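Local structure of oxidoreductase, NAD-binding/iron-sulfur cluster-binding protein (Nitratireductor pacificus pht-3B, 6ZXU) at residues C542-R547 with A624-L629; L535-N540 with E617-I622; P154-A159 with W163-N168. The protein removes halogen atoms reductively from organohalide substrates, using a bound cobalamin cofactor together with two [4Fe-4S] clusters that probably feed it electrons. All coordinates share one frame; numbering follows the deposited sequence.

Interaction 1 (C542-R547 with A624-L629). With SF4 (iron/sulfur cluster), chain D.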
loop_
_atom_site.group_PDB
_atom_site.type_symbol
_atom_site.label_atom_id
_atom_site.label_comp_id
_atom_site.label_asym_id
_atom_site.label_seq_id
_atom_site.Cartn_x
_atom_site.Cartn_y
_atom_site.Cartn_z
ATOM N N CYS A 542 16.627 20.747 -1.612
ATOM C CA CYS A 542 16.957 19.436 -2.040
ATOM C C CYS A 542 16.565 19.268 -3.528
ATOM O O CYS A 542 15.645 19.928 -4.023
ATOM C CB CYS A 542 16.204 18.415 -1.187
ATOM S SG CYS A 542 16.474 16.653 -1.427
ATOM N N ARG A 543 17.241 18.379 -4.236
ATOM C CA ARG A 543 16.899 18.032 -5.625
ATOM C C ARG A 543 17.084 16.598 -5.920
ATOM O O ARG A 543 17.225 16.219 -7.088
ATOM C CB ARG A 543 17.754 18.795 -6.624
ATOM C CG ARG A 543 17.735 20.305 -6.530
ATOM C CD ARG A 543 16.427 20.855 -6.985
ATOM N NE ARG A 543 16.397 22.339 -6.986
ATOM C CZ ARG A 543 16.334 23.120 -5.906
ATOM N NH1 ARG A 543 16.301 22.609 -4.685
ATOM N NH2 ARG A 543 16.305 24.427 -6.049
ATOM N N LYS A 544 17.064 15.731 -4.919
ATOM C CA LYS A 544 17.455 14.339 -5.149
ATOM C C LYS A 544 16.489 13.586 -6.090
ATOM O O LYS A 544 16.909 12.845 -6.975
ATOM C CB LYS A 544 17.685 13.651 -3.825
ATOM C CG LYS A 544 18.215 12.207 -3.963
ATOM C CD LYS A 544 18.908 11.761 -2.705
ATOM C CE LYS A 544 19.373 10.326 -2.855
ATOM N NZ LYS A 544 20.390 9.986 -1.811
ATOM N N CYS A 545 15.186 13.687 -5.852
ATOM C CA CYS A 545 14.191 13.077 -6.693
ATOM C C CYS A 545 14.363 13.568 -8.125
ATOM O O CYS A 545 14.263 12.756 -9.038
ATOM C CB CYS A 545 12.782 13.381 -6.181
ATOM S SG CYS A 545 12.402 15.189 -5.962
ATOM N N ALA A 546 14.484 14.875 -8.322
ATOM C CA ALA A 546 14.661 15.412 -9.649
ATOM C C ALA A 546 15.895 14.825 -10.384
ATOM O O ALA A 546 15.840 14.498 -11.568
ATOM C CB ALA A 546 14.735 16.941 -9.558
ATOM N N ARG A 547 16.992 14.724 -9.692
ATOM C CA ARG A 547 18.224 14.201 -10.227
ATOM C C ARG A 547 18.140 12.778 -10.575
ATOM O O ARG A 547 18.737 12.348 -11.551
ATOM C CB ARG A 547 19.316 14.360 -9.184
ATOM C CG ARG A 547 20.743 14.059 -9.655
ATOM C CD ARG A 547 21.670 14.169 -8.460
ATOM N NE ARG A 547 21.594 12.963 -7.679
ATOM C CZ ARG A 547 21.666 12.908 -6.362
ATOM N NH1 ARG A 547 21.735 14.017 -5.670
ATOM N NH2 ARG A 547 21.612 11.726 -5.745
ATOM N N ALA A 624 22.679 16.796 2.179
ATOM C CA ALA A 624 24.007 16.488 1.624
ATOM C C ALA A 624 24.536 15.149 2.108
ATOM O O ALA A 624 25.099 14.371 1.309
ATOM C CB ALA A 624 24.967 17.595 1.952
ATOM N N MET A 625 24.312 14.832 3.371
ATOM C CA MET A 625 24.790 13.550 3.877
ATOM C C MET A 625 24.018 12.384 3.352
ATOM O O MET A 625 24.522 11.253 3.319
ATOM C CB MET A 625 24.839 13.525 5.412
ATOM C CG MET A 625 25.967 14.388 6.018
ATOM S SD MET A 625 27.666 14.139 5.351
ATOM C CE MET A 625 27.862 12.443 5.790
ATOM N N ASP A 626 22.785 12.630 2.904
ATOM C CA ASP A 626 22.027 11.555 2.355
ATOM C C ASP A 626 22.737 10.989 1.097
ATOM O O ASP A 626 22.675 9.832 0.842
ATOM C CB ASP A 626 20.602 12.012 2.002
ATOM C CG ASP A 626 19.650 10.821 1.851
ATOM O OD1 ASP A 626 19.371 10.195 2.927
ATOM O OD2 ASP A 626 19.152 10.535 0.713
ATOM N N ASP A 627 23.336 11.875 0.315
ATOM C CA ASP A 627 24.183 11.429 -0.850
ATOM C C ASP A 627 25.549 10.897 -0.429
ATOM O O ASP A 627 25.966 9.836 -0.894
ATOM C CB ASP A 627 24.331 12.594 -1.781
ATOM C CG ASP A 627 23.076 12.791 -2.570
ATOM O OD1 ASP A 627 22.379 11.718 -2.850
ATOM O OD2 ASP A 627 22.791 13.976 -2.922
ATOM N N ALA A 628 26.213 11.594 0.508
ATOM C CA ALA A 628 27.572 11.188 0.940
ATOM C C ALA A 628 27.534 9.794 1.527
ATOM O O ALA A 628 28.412 8.983 1.213
ATOM C CB ALA A 628 28.150 12.143 1.907
ATOM N N LEU A 629 26.500 9.464 2.291
ATOM C CA LEU A 629 26.324 8.116 2.795
ATOM C C LEU A 629 25.684 7.142 1.805
ATOM O O LEU A 629 25.380 5.999 2.155
ATOM C CB LEU A 629 25.530 8.144 4.100
ATOM C CG LEU A 629 26.166 9.073 5.153
ATOM C CD1 LEU A 629 25.328 9.125 6.409
ATOM C CD2 LEU A 629 27.579 8.725 5.525
HETATM FE FE1 SF4 D . 12.398 15.506 -3.729
HETATM FE FE2 SF4 D . 14.278 16.016 -1.712
HETATM FE FE3 SF4 D . 12.230 14.320 -1.221
HETATM FE FE4 SF4 D . 11.651 16.972 -1.500
HETATM S S1 SF4 D . 12.958 15.944 0.056
HETATM S S2 SF4 D . 10.582 15.301 -2.427
HETATM S S3 SF4 D . 13.186 17.438 -3.074
HETATM S S4 SF4 D . 13.890 14.150 -2.732
#
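A trans first torsion (chi1 -175°) and an extended chain carry Lys544 NZ out toward helix 619-628, while Asp627 swings its carboxylate the other way, beside its own N (chi1 -76°), and the two side chains slide past each other. The ammonium ends between two acids, 2.8 Å from Lys544 NZ to Asp627 OD1 and 2.9 Å from Lys544 NZ to Asp626 OD2, above the carboxylate plane in each case. Arg547 bends at chi3 and presents its end to Asp627: NH1 reaches OD2 of Asp627 at 2.9 Å and NH2 reaches OD1 at 3.0 Å, the planes of the two groups 56° apart. Asp627 OD1 thus accepts from Lys544 NZ and Arg547 NH2 on opposite faces of its carboxylate, which should fix the rotation of that group. Asn631 adds two bonds, its O accepting from Lys544 NZ and its ND2 donating to Asp626 OD1. Behind the lysine, Cys542 SG binds iron FE2 and Cys545 SG binds iron FE1, each at 2.3 Å, and Lys544 CB lies 4.0 Å from cluster sulfur S4. This four-residue salt-bridge network ties helix 619-628 to helix 544-548, within the CxxCxxC motif of a ferredoxin-type [4Fe-4S] site.

Interaction 2 (L535-N540 with E617-I622). With SF4 (iron/sulfur cluster), chain D.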
loop_
_atom_site.group_PDB
_atom_site.type_symbol
_atom_site.label_atom_id
_atom_site.label_comp_id
_atom_site.label_asym_id
_atom_site.label_seq_id
_atom_site.Cartn_x
_atom_site.Cartn_y
_atom_site.Cartn_z
ATOM N N LEU A 535 8.340 21.042 5.272
ATOM C CA LEU A 535 8.741 20.420 3.997
ATOM C C LEU A 535 8.998 21.443 2.929
ATOM O O LEU A 535 9.845 21.212 2.077
ATOM C CB LEU A 535 7.761 19.366 3.520
ATOM C CG LEU A 535 8.227 18.526 2.348
ATOM C CD1 LEU A 535 9.406 17.607 2.748
ATOM C CD2 LEU A 535 7.104 17.718 1.805
ATOM N N GLN A 536 8.284 22.547 2.910
ATOM C CA GLN A 536 8.509 23.555 1.809
ATOM C C GLN A 536 9.928 24.023 1.828
ATOM O O GLN A 536 10.645 23.952 0.826
ATOM C CB GLN A 536 7.530 24.733 1.868
ATOM C CG GLN A 536 6.074 24.351 1.830
ATOM C CD GLN A 536 5.784 23.374 0.740
ATOM O OE1 GLN A 536 5.930 23.690 -0.458
ATOM N NE2 GLN A 536 5.365 22.136 1.115
ATOM N N ASP A 537 10.405 24.366 3.007
ATOM C CA ASP A 537 11.844 24.756 3.168
ATOM C C ASP A 537 12.802 23.599 2.820
ATOM O O ASP A 537 13.853 23.826 2.233
ATOM C CB ASP A 537 12.095 25.274 4.584
ATOM C CG ASP A 537 13.574 25.745 4.804
ATOM O OD1 ASP A 537 13.991 26.635 4.011
ATOM O OD2 ASP A 537 14.308 25.183 5.679
ATOM N N PHE A 538 12.479 22.366 3.222
ATOM C CA PHE A 538 13.337 21.240 2.958
ATOM C C PHE A 538 13.428 20.977 1.455
ATOM O O PHE A 538 14.541 20.892 0.893
ATOM C CB PHE A 538 12.820 19.996 3.635
ATOM C CG PHE A 538 13.841 18.879 3.732
ATOM C CD1 PHE A 538 14.092 18.107 2.694
ATOM C CD2 PHE A 538 14.438 18.566 4.946
ATOM C CE1 PHE A 538 15.008 17.075 2.762
ATOM C CE2 PHE A 538 15.329 17.519 5.067
ATOM C CZ PHE A 538 15.613 16.786 3.980
ATOM N N CYS A 539 12.283 20.730 0.801
ATOM C CA CYS A 539 12.282 20.455 -0.640
ATOM C C CYS A 539 12.883 21.624 -1.383
ATOM O O CYS A 539 13.501 21.488 -2.403
ATOM C CB CYS A 539 10.906 20.214 -1.194
ATOM S SG CYS A 539 10.296 18.609 -0.883
ATOM N N ASN A 540 12.787 22.825 -0.867
ATOM C CA ASN A 540 13.402 23.910 -1.573
ATOM C C ASN A 540 14.930 23.864 -1.685
ATOM O O ASN A 540 15.556 24.503 -2.502
ATOM C CB ASN A 540 13.092 25.197 -0.905
ATOM C CG ASN A 540 12.791 26.189 -1.904
ATOM O OD1 ASN A 540 11.729 26.068 -2.639
ATOM N ND2 ASN A 540 13.744 27.115 -2.098
ATOM N N GLU A 617 18.308 24.596 10.563
ATOM C CA GLU A 617 19.704 24.764 10.265
ATOM C C GLU A 617 20.374 23.430 9.964
ATOM O O GLU A 617 21.495 23.401 9.459
ATOM C CB GLU A 617 20.418 25.550 11.401
ATOM C CG GLU A 617 20.710 24.782 12.736
ATOM C CD GLU A 617 21.500 25.579 13.945
ATOM O OE1 GLU A 617 21.105 25.430 15.173
ATOM O OE2 GLU A 617 22.540 26.323 13.725
ATOM N N ALA A 618 19.744 22.308 10.295
ATOM C CA ALA A 618 20.335 20.993 9.964
ATOM C C ALA A 618 19.920 20.425 8.578
ATOM O O ALA A 618 20.428 19.403 8.162
ATOM C CB ALA A 618 19.993 20.022 11.034
ATOM N N ARG A 619 18.983 21.048 7.894
ATOM C CA ARG A 619 18.375 20.424 6.742
ATOM C C ARG A 619 19.350 20.260 5.629
ATOM O O ARG A 619 19.455 19.195 5.023
ATOM C CB ARG A 619 17.160 21.241 6.329
ATOM C CG ARG A 619 15.999 21.106 7.293
ATOM C CD ARG A 619 14.885 22.109 6.964
ATOM N NE ARG A 619 13.815 21.918 7.935
ATOM C CZ ARG A 619 12.935 22.828 8.280
ATOM N NH1 ARG A 619 12.924 24.001 7.670
ATOM N NH2 ARG A 619 12.038 22.544 9.231
ATOM N N ALA A 620 20.104 21.303 5.335
ATOM C CA ALA A 620 21.097 21.241 4.245
ATOM C C ALA A 620 22.121 20.158 4.466
ATOM O O ALA A 620 22.526 19.493 3.519
ATOM C CB ALA A 620 21.766 22.588 4.051
ATOM N N ALA A 621 22.520 19.961 5.713
ATOM C CA ALA A 621 23.437 18.902 6.059
ATOM C C ALA A 621 22.849 17.526 5.899
ATOM O O ALA A 621 23.506 16.611 5.469
ATOM C CB ALA A 621 23.900 19.026 7.498
ATOM N N ILE A 622 21.607 17.367 6.332
ATOM C CA ILE A 622 20.883 16.104 6.120
ATOM C C ILE A 622 20.727 15.786 4.639
ATOM O O ILE A 622 20.959 14.673 4.198
ATOM C CB ILE A 622 19.551 16.151 6.889
ATOM C CG1 ILE A 622 19.759 16.129 8.383
ATOM C CG2 ILE A 622 18.671 14.964 6.502
ATOM C CD1 ILE A 622 18.538 16.503 9.191
HETATM FE FE1 SF4 D . 12.398 15.506 -3.729
HETATM FE FE2 SF4 D . 14.278 16.016 -1.712
HETATM FE FE3 SF4 D . 12.230 14.320 -1.221
HETATM FE FE4 SF4 D . 11.651 16.972 -1.500
HETATM S S1 SF4 D . 12.958 15.944 0.056
HETATM S S2 SF4 D . 10.582 15.301 -2.427
HETATM S S3 SF4 D . 13.186 17.438 -3.074
HETATM S S4 SF4 D . 13.890 14.150 -2.732
#
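Arg619 NH1 meets Asp537 OD2 at 2.7 Å in a salt bridge, with an N-H...O angle of 154°. The oxygen lies almost exactly in the guanidinium plane, at its edge, and is approached on its anti side, although the two flat groups are turned 59° from each other. Next to this salt bridge, the aliphatic part of Arg619 lies against the ring of Phe538, CG to CD2 of the ring at 3.8 Å. Ile622 adds a looser apolar touch at the ring edge, its CG2 4.4 Å from Phe538 CZ. On the cluster side, the ring carbon Phe538 CE1 is 3.6 Å from sulfur S1, and the next residue, Cys539, binds iron FE4 through SG at 2.2 Å. Cys539 opens the CxxCxxC sequence of a ferredoxin-type [4Fe-4S] site, so helix 535-540 carries both a ligand and an aromatic side chain that touches the cubane. Phe538 takes that place with CG anti to the backbone N (chi1 -164°), and the ring of Trp597 meets it. Farther out, the guanidinium of Arg619 is steadied by Ser612 O, which accepts from NE, and by a weak bond from NH2 to Ile613 O. Helix 603-614 also packs against this contact, Ser612 touching both Phe538 and Ile622, and Leu611 touching Ile622.

Interaction 3 (P154-A159 with W163-N168)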
loop_
_atom_site.group_PDB
_atom_site.type_symbol
_atom_site.label_atom_id
_atom_site.label_comp_id
_atom_site.label_asym_id
_atom_site.label_seq_id
_atom_site.Cartn_x
_atom_site.Cartn_y
_atom_site.Cartn_z
ATOM N N PRO A 154 -10.341 -1.763 19.827
ATOM C CA PRO A 154 -10.551 -0.723 20.782
ATOM C C PRO A 154 -10.887 -1.312 22.188
ATOM O O PRO A 154 -11.505 -2.386 22.280
ATOM C CB PRO A 154 -11.760 0.008 20.229
ATOM C CG PRO A 154 -11.884 -0.369 18.844
ATOM C CD PRO A 154 -11.368 -1.759 18.785
ATOM N N GLU A 155 -10.509 -0.584 23.212
ATOM C CA GLU A 155 -10.859 -0.935 24.581
ATOM C C GLU A 155 -12.319 -0.669 24.810
ATOM O O GLU A 155 -13.005 0.049 24.037
ATOM C CB GLU A 155 -10.025 -0.133 25.603
ATOM C CG GLU A 155 -8.507 -0.236 25.384
ATOM C CD GLU A 155 -7.930 -1.661 25.665
ATOM O OE1 GLU A 155 -7.672 -1.994 26.868
ATOM O OE2 GLU A 155 -7.704 -2.456 24.677
ATOM N N ALA A 156 -12.806 -1.240 25.899
ATOM C CA ALA A 156 -14.180 -1.013 26.335
ATOM C C ALA A 156 -14.505 0.484 26.468
ATOM O O ALA A 156 -13.731 1.256 27.055
ATOM C CB ALA A 156 -14.422 -1.695 27.679
ATOM N N GLY A 157 -15.613 0.887 25.878
ATOM C CA GLY A 157 -15.993 2.277 26.000
ATOM C C GLY A 157 -15.344 3.210 24.995
ATOM O O GLY A 157 -15.735 4.364 24.932
ATOM N N GLU A 158 -14.371 2.727 24.186
ATOM C CA GLU A 158 -13.822 3.548 23.124
ATOM C C GLU A 158 -14.771 3.554 21.947
ATOM O O GLU A 158 -15.521 2.621 21.713
ATOM C CB GLU A 158 -12.424 3.064 22.694
ATOM C CG GLU A 158 -11.365 3.098 23.762
ATOM C CD GLU A 158 -9.921 3.054 23.171
ATOM O OE1 GLU A 158 -9.574 2.068 22.415
ATOM O OE2 GLU A 158 -9.113 3.982 23.534
ATOM N N ALA A 159 -14.699 4.627 21.180
ATOM C CA ALA A 159 -15.538 4.752 20.009
ATOM C C ALA A 159 -15.232 3.583 19.031
ATOM O O ALA A 159 -14.060 3.210 18.789
ATOM C CB ALA A 159 -15.321 6.099 19.349
ATOM N N TRP A 163 -18.466 -1.857 16.848
ATOM C CA TRP A 163 -18.290 -2.188 15.442
ATOM C C TRP A 163 -17.353 -3.389 15.227
ATOM O O TRP A 163 -17.475 -4.113 14.265
ATOM C CB TRP A 163 -17.712 -1.028 14.683
ATOM C CG TRP A 163 -18.516 0.251 14.679
ATOM C CD1 TRP A 163 -19.722 0.465 15.276
ATOM C CD2 TRP A 163 -18.175 1.460 14.009
ATOM N NE1 TRP A 163 -20.138 1.738 15.036
ATOM C CE2 TRP A 163 -19.203 2.380 14.267
ATOM C CE3 TRP A 163 -17.058 1.892 13.287
ATOM C CZ2 TRP A 163 -19.149 3.714 13.814
ATOM C CZ3 TRP A 163 -17.024 3.209 12.779
ATOM C CH2 TRP A 163 -18.083 4.094 13.036
ATOM N N ILE A 164 -16.421 -3.589 16.142
ATOM C CA ILE A 164 -15.263 -4.448 15.933
ATOM C C ILE A 164 -15.279 -5.705 16.780
ATOM O O ILE A 164 -14.809 -6.748 16.326
ATOM C CB ILE A 164 -13.961 -3.616 16.207
ATOM C CG1 ILE A 164 -13.739 -2.642 15.078
ATOM C CG2 ILE A 164 -12.726 -4.470 16.398
ATOM C CD1 ILE A 164 -12.839 -1.483 15.433
ATOM N N ARG A 165 -15.833 -5.608 17.973
ATOM C CA ARG A 165 -15.847 -6.747 18.920
ATOM C C ARG A 165 -16.447 -8.008 18.340
ATOM O O ARG A 165 -17.488 -7.944 17.697
ATOM C CB ARG A 165 -16.592 -6.363 20.206
ATOM C CG ARG A 165 -16.249 -7.302 21.363
ATOM C CD ARG A 165 -16.110 -6.515 22.662
ATOM N NE ARG A 165 -14.898 -5.645 22.688
ATOM C CZ ARG A 165 -14.727 -4.569 23.489
ATOM N NH1 ARG A 165 -15.682 -4.193 24.385
ATOM N NH2 ARG A 165 -13.583 -3.847 23.380
ATOM N N GLY A 166 -15.727 -9.113 18.460
ATOM C CA GLY A 166 -16.177 -10.352 17.921
ATOM C C GLY A 166 -15.941 -10.581 16.431
ATOM O O GLY A 166 -16.354 -11.605 15.912
ATOM N N THR A 167 -15.282 -9.658 15.726
ATOM C CA THR A 167 -15.093 -9.795 14.287
ATOM C C THR A 167 -13.646 -10.189 13.884
ATOM O O THR A 167 -13.358 -10.282 12.722
ATOM C CB THR A 167 -15.403 -8.473 13.559
ATOM O OG1 THR A 167 -14.409 -7.496 13.918
ATOM C CG2 THR A 167 -16.796 -7.969 13.921
ATOM N N ASN A 168 -12.828 -10.525 14.827
ATOM C CA ASN A 168 -11.408 -10.645 14.533
ATOM C C ASN A 168 -11.055 -11.857 13.722
ATOM O O ASN A 168 -10.280 -11.790 12.774
ATOM C CB ASN A 168 -10.622 -10.587 15.832
ATOM C CG ASN A 168 -9.382 -9.735 15.717
ATOM O OD1 ASN A 168 -8.748 -9.655 14.655
ATOM N ND2 ASN A 168 -9.051 -9.076 16.765
#
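Two type II beta turns, Glu155 to Glu158 and Ile164 to Thr167, flank the short helix 161-164, and the contact links Pro154, just before the first turn, and the first residues of that turn to Ile164 and Arg165, which begin the second. Pro154 packs its ring on Ile164: CD and CG of the proline are both 3.7 Å from Ile164 CD1, and the side chains meet at a slant. Next to this apolar patch, Arg165 bends at chi2 and chi3, which brings its guanidinium edge to the backbone at the first turn. There Arg165 NH2 lies 2.8 Å from Pro154 O, and NH1 lies 4.3 Å from Ala156 CB; the backbone of Glu155 and Ala156 faces the guanidinium edge. Each turn has its own side-chain brace. Glu158 OE1 accepts from Glu155 N at 2.9 Å, while Ile164 O takes two bonds from Thr167, from N at 3.0 Å and from OG1 at 2.6 Å. The two segments lie in the connection from strand 142-149 to helix 168-190; helix 376-390 touches it, with Tyr389 against Ile164 and Arg378 bonded to Gly157 O.

Interactions 1 and 2 lie side by side, their centres 11 Å apart, and both use helix 619-628: its first turn in interaction 2, its last in interaction 1. The opposing helices, 535-540 and 544-548, also follow each other in the chain, so the pairings alternate in sequence, and together they attach one late helix to the stretch of chain that carries three cysteines of a single [4Fe-4S] cluster, Cys539, Cys542 and Cys545. Interaction 3 comes much earlier in the chain and closes over a short range, between strand 142-149 and helix 168-190. Its centre is 45 Å from that of interaction 1 and 42 Å from that of interaction 2. It is thus a local feature of the N-terminal half, remote from the cluster-binding part.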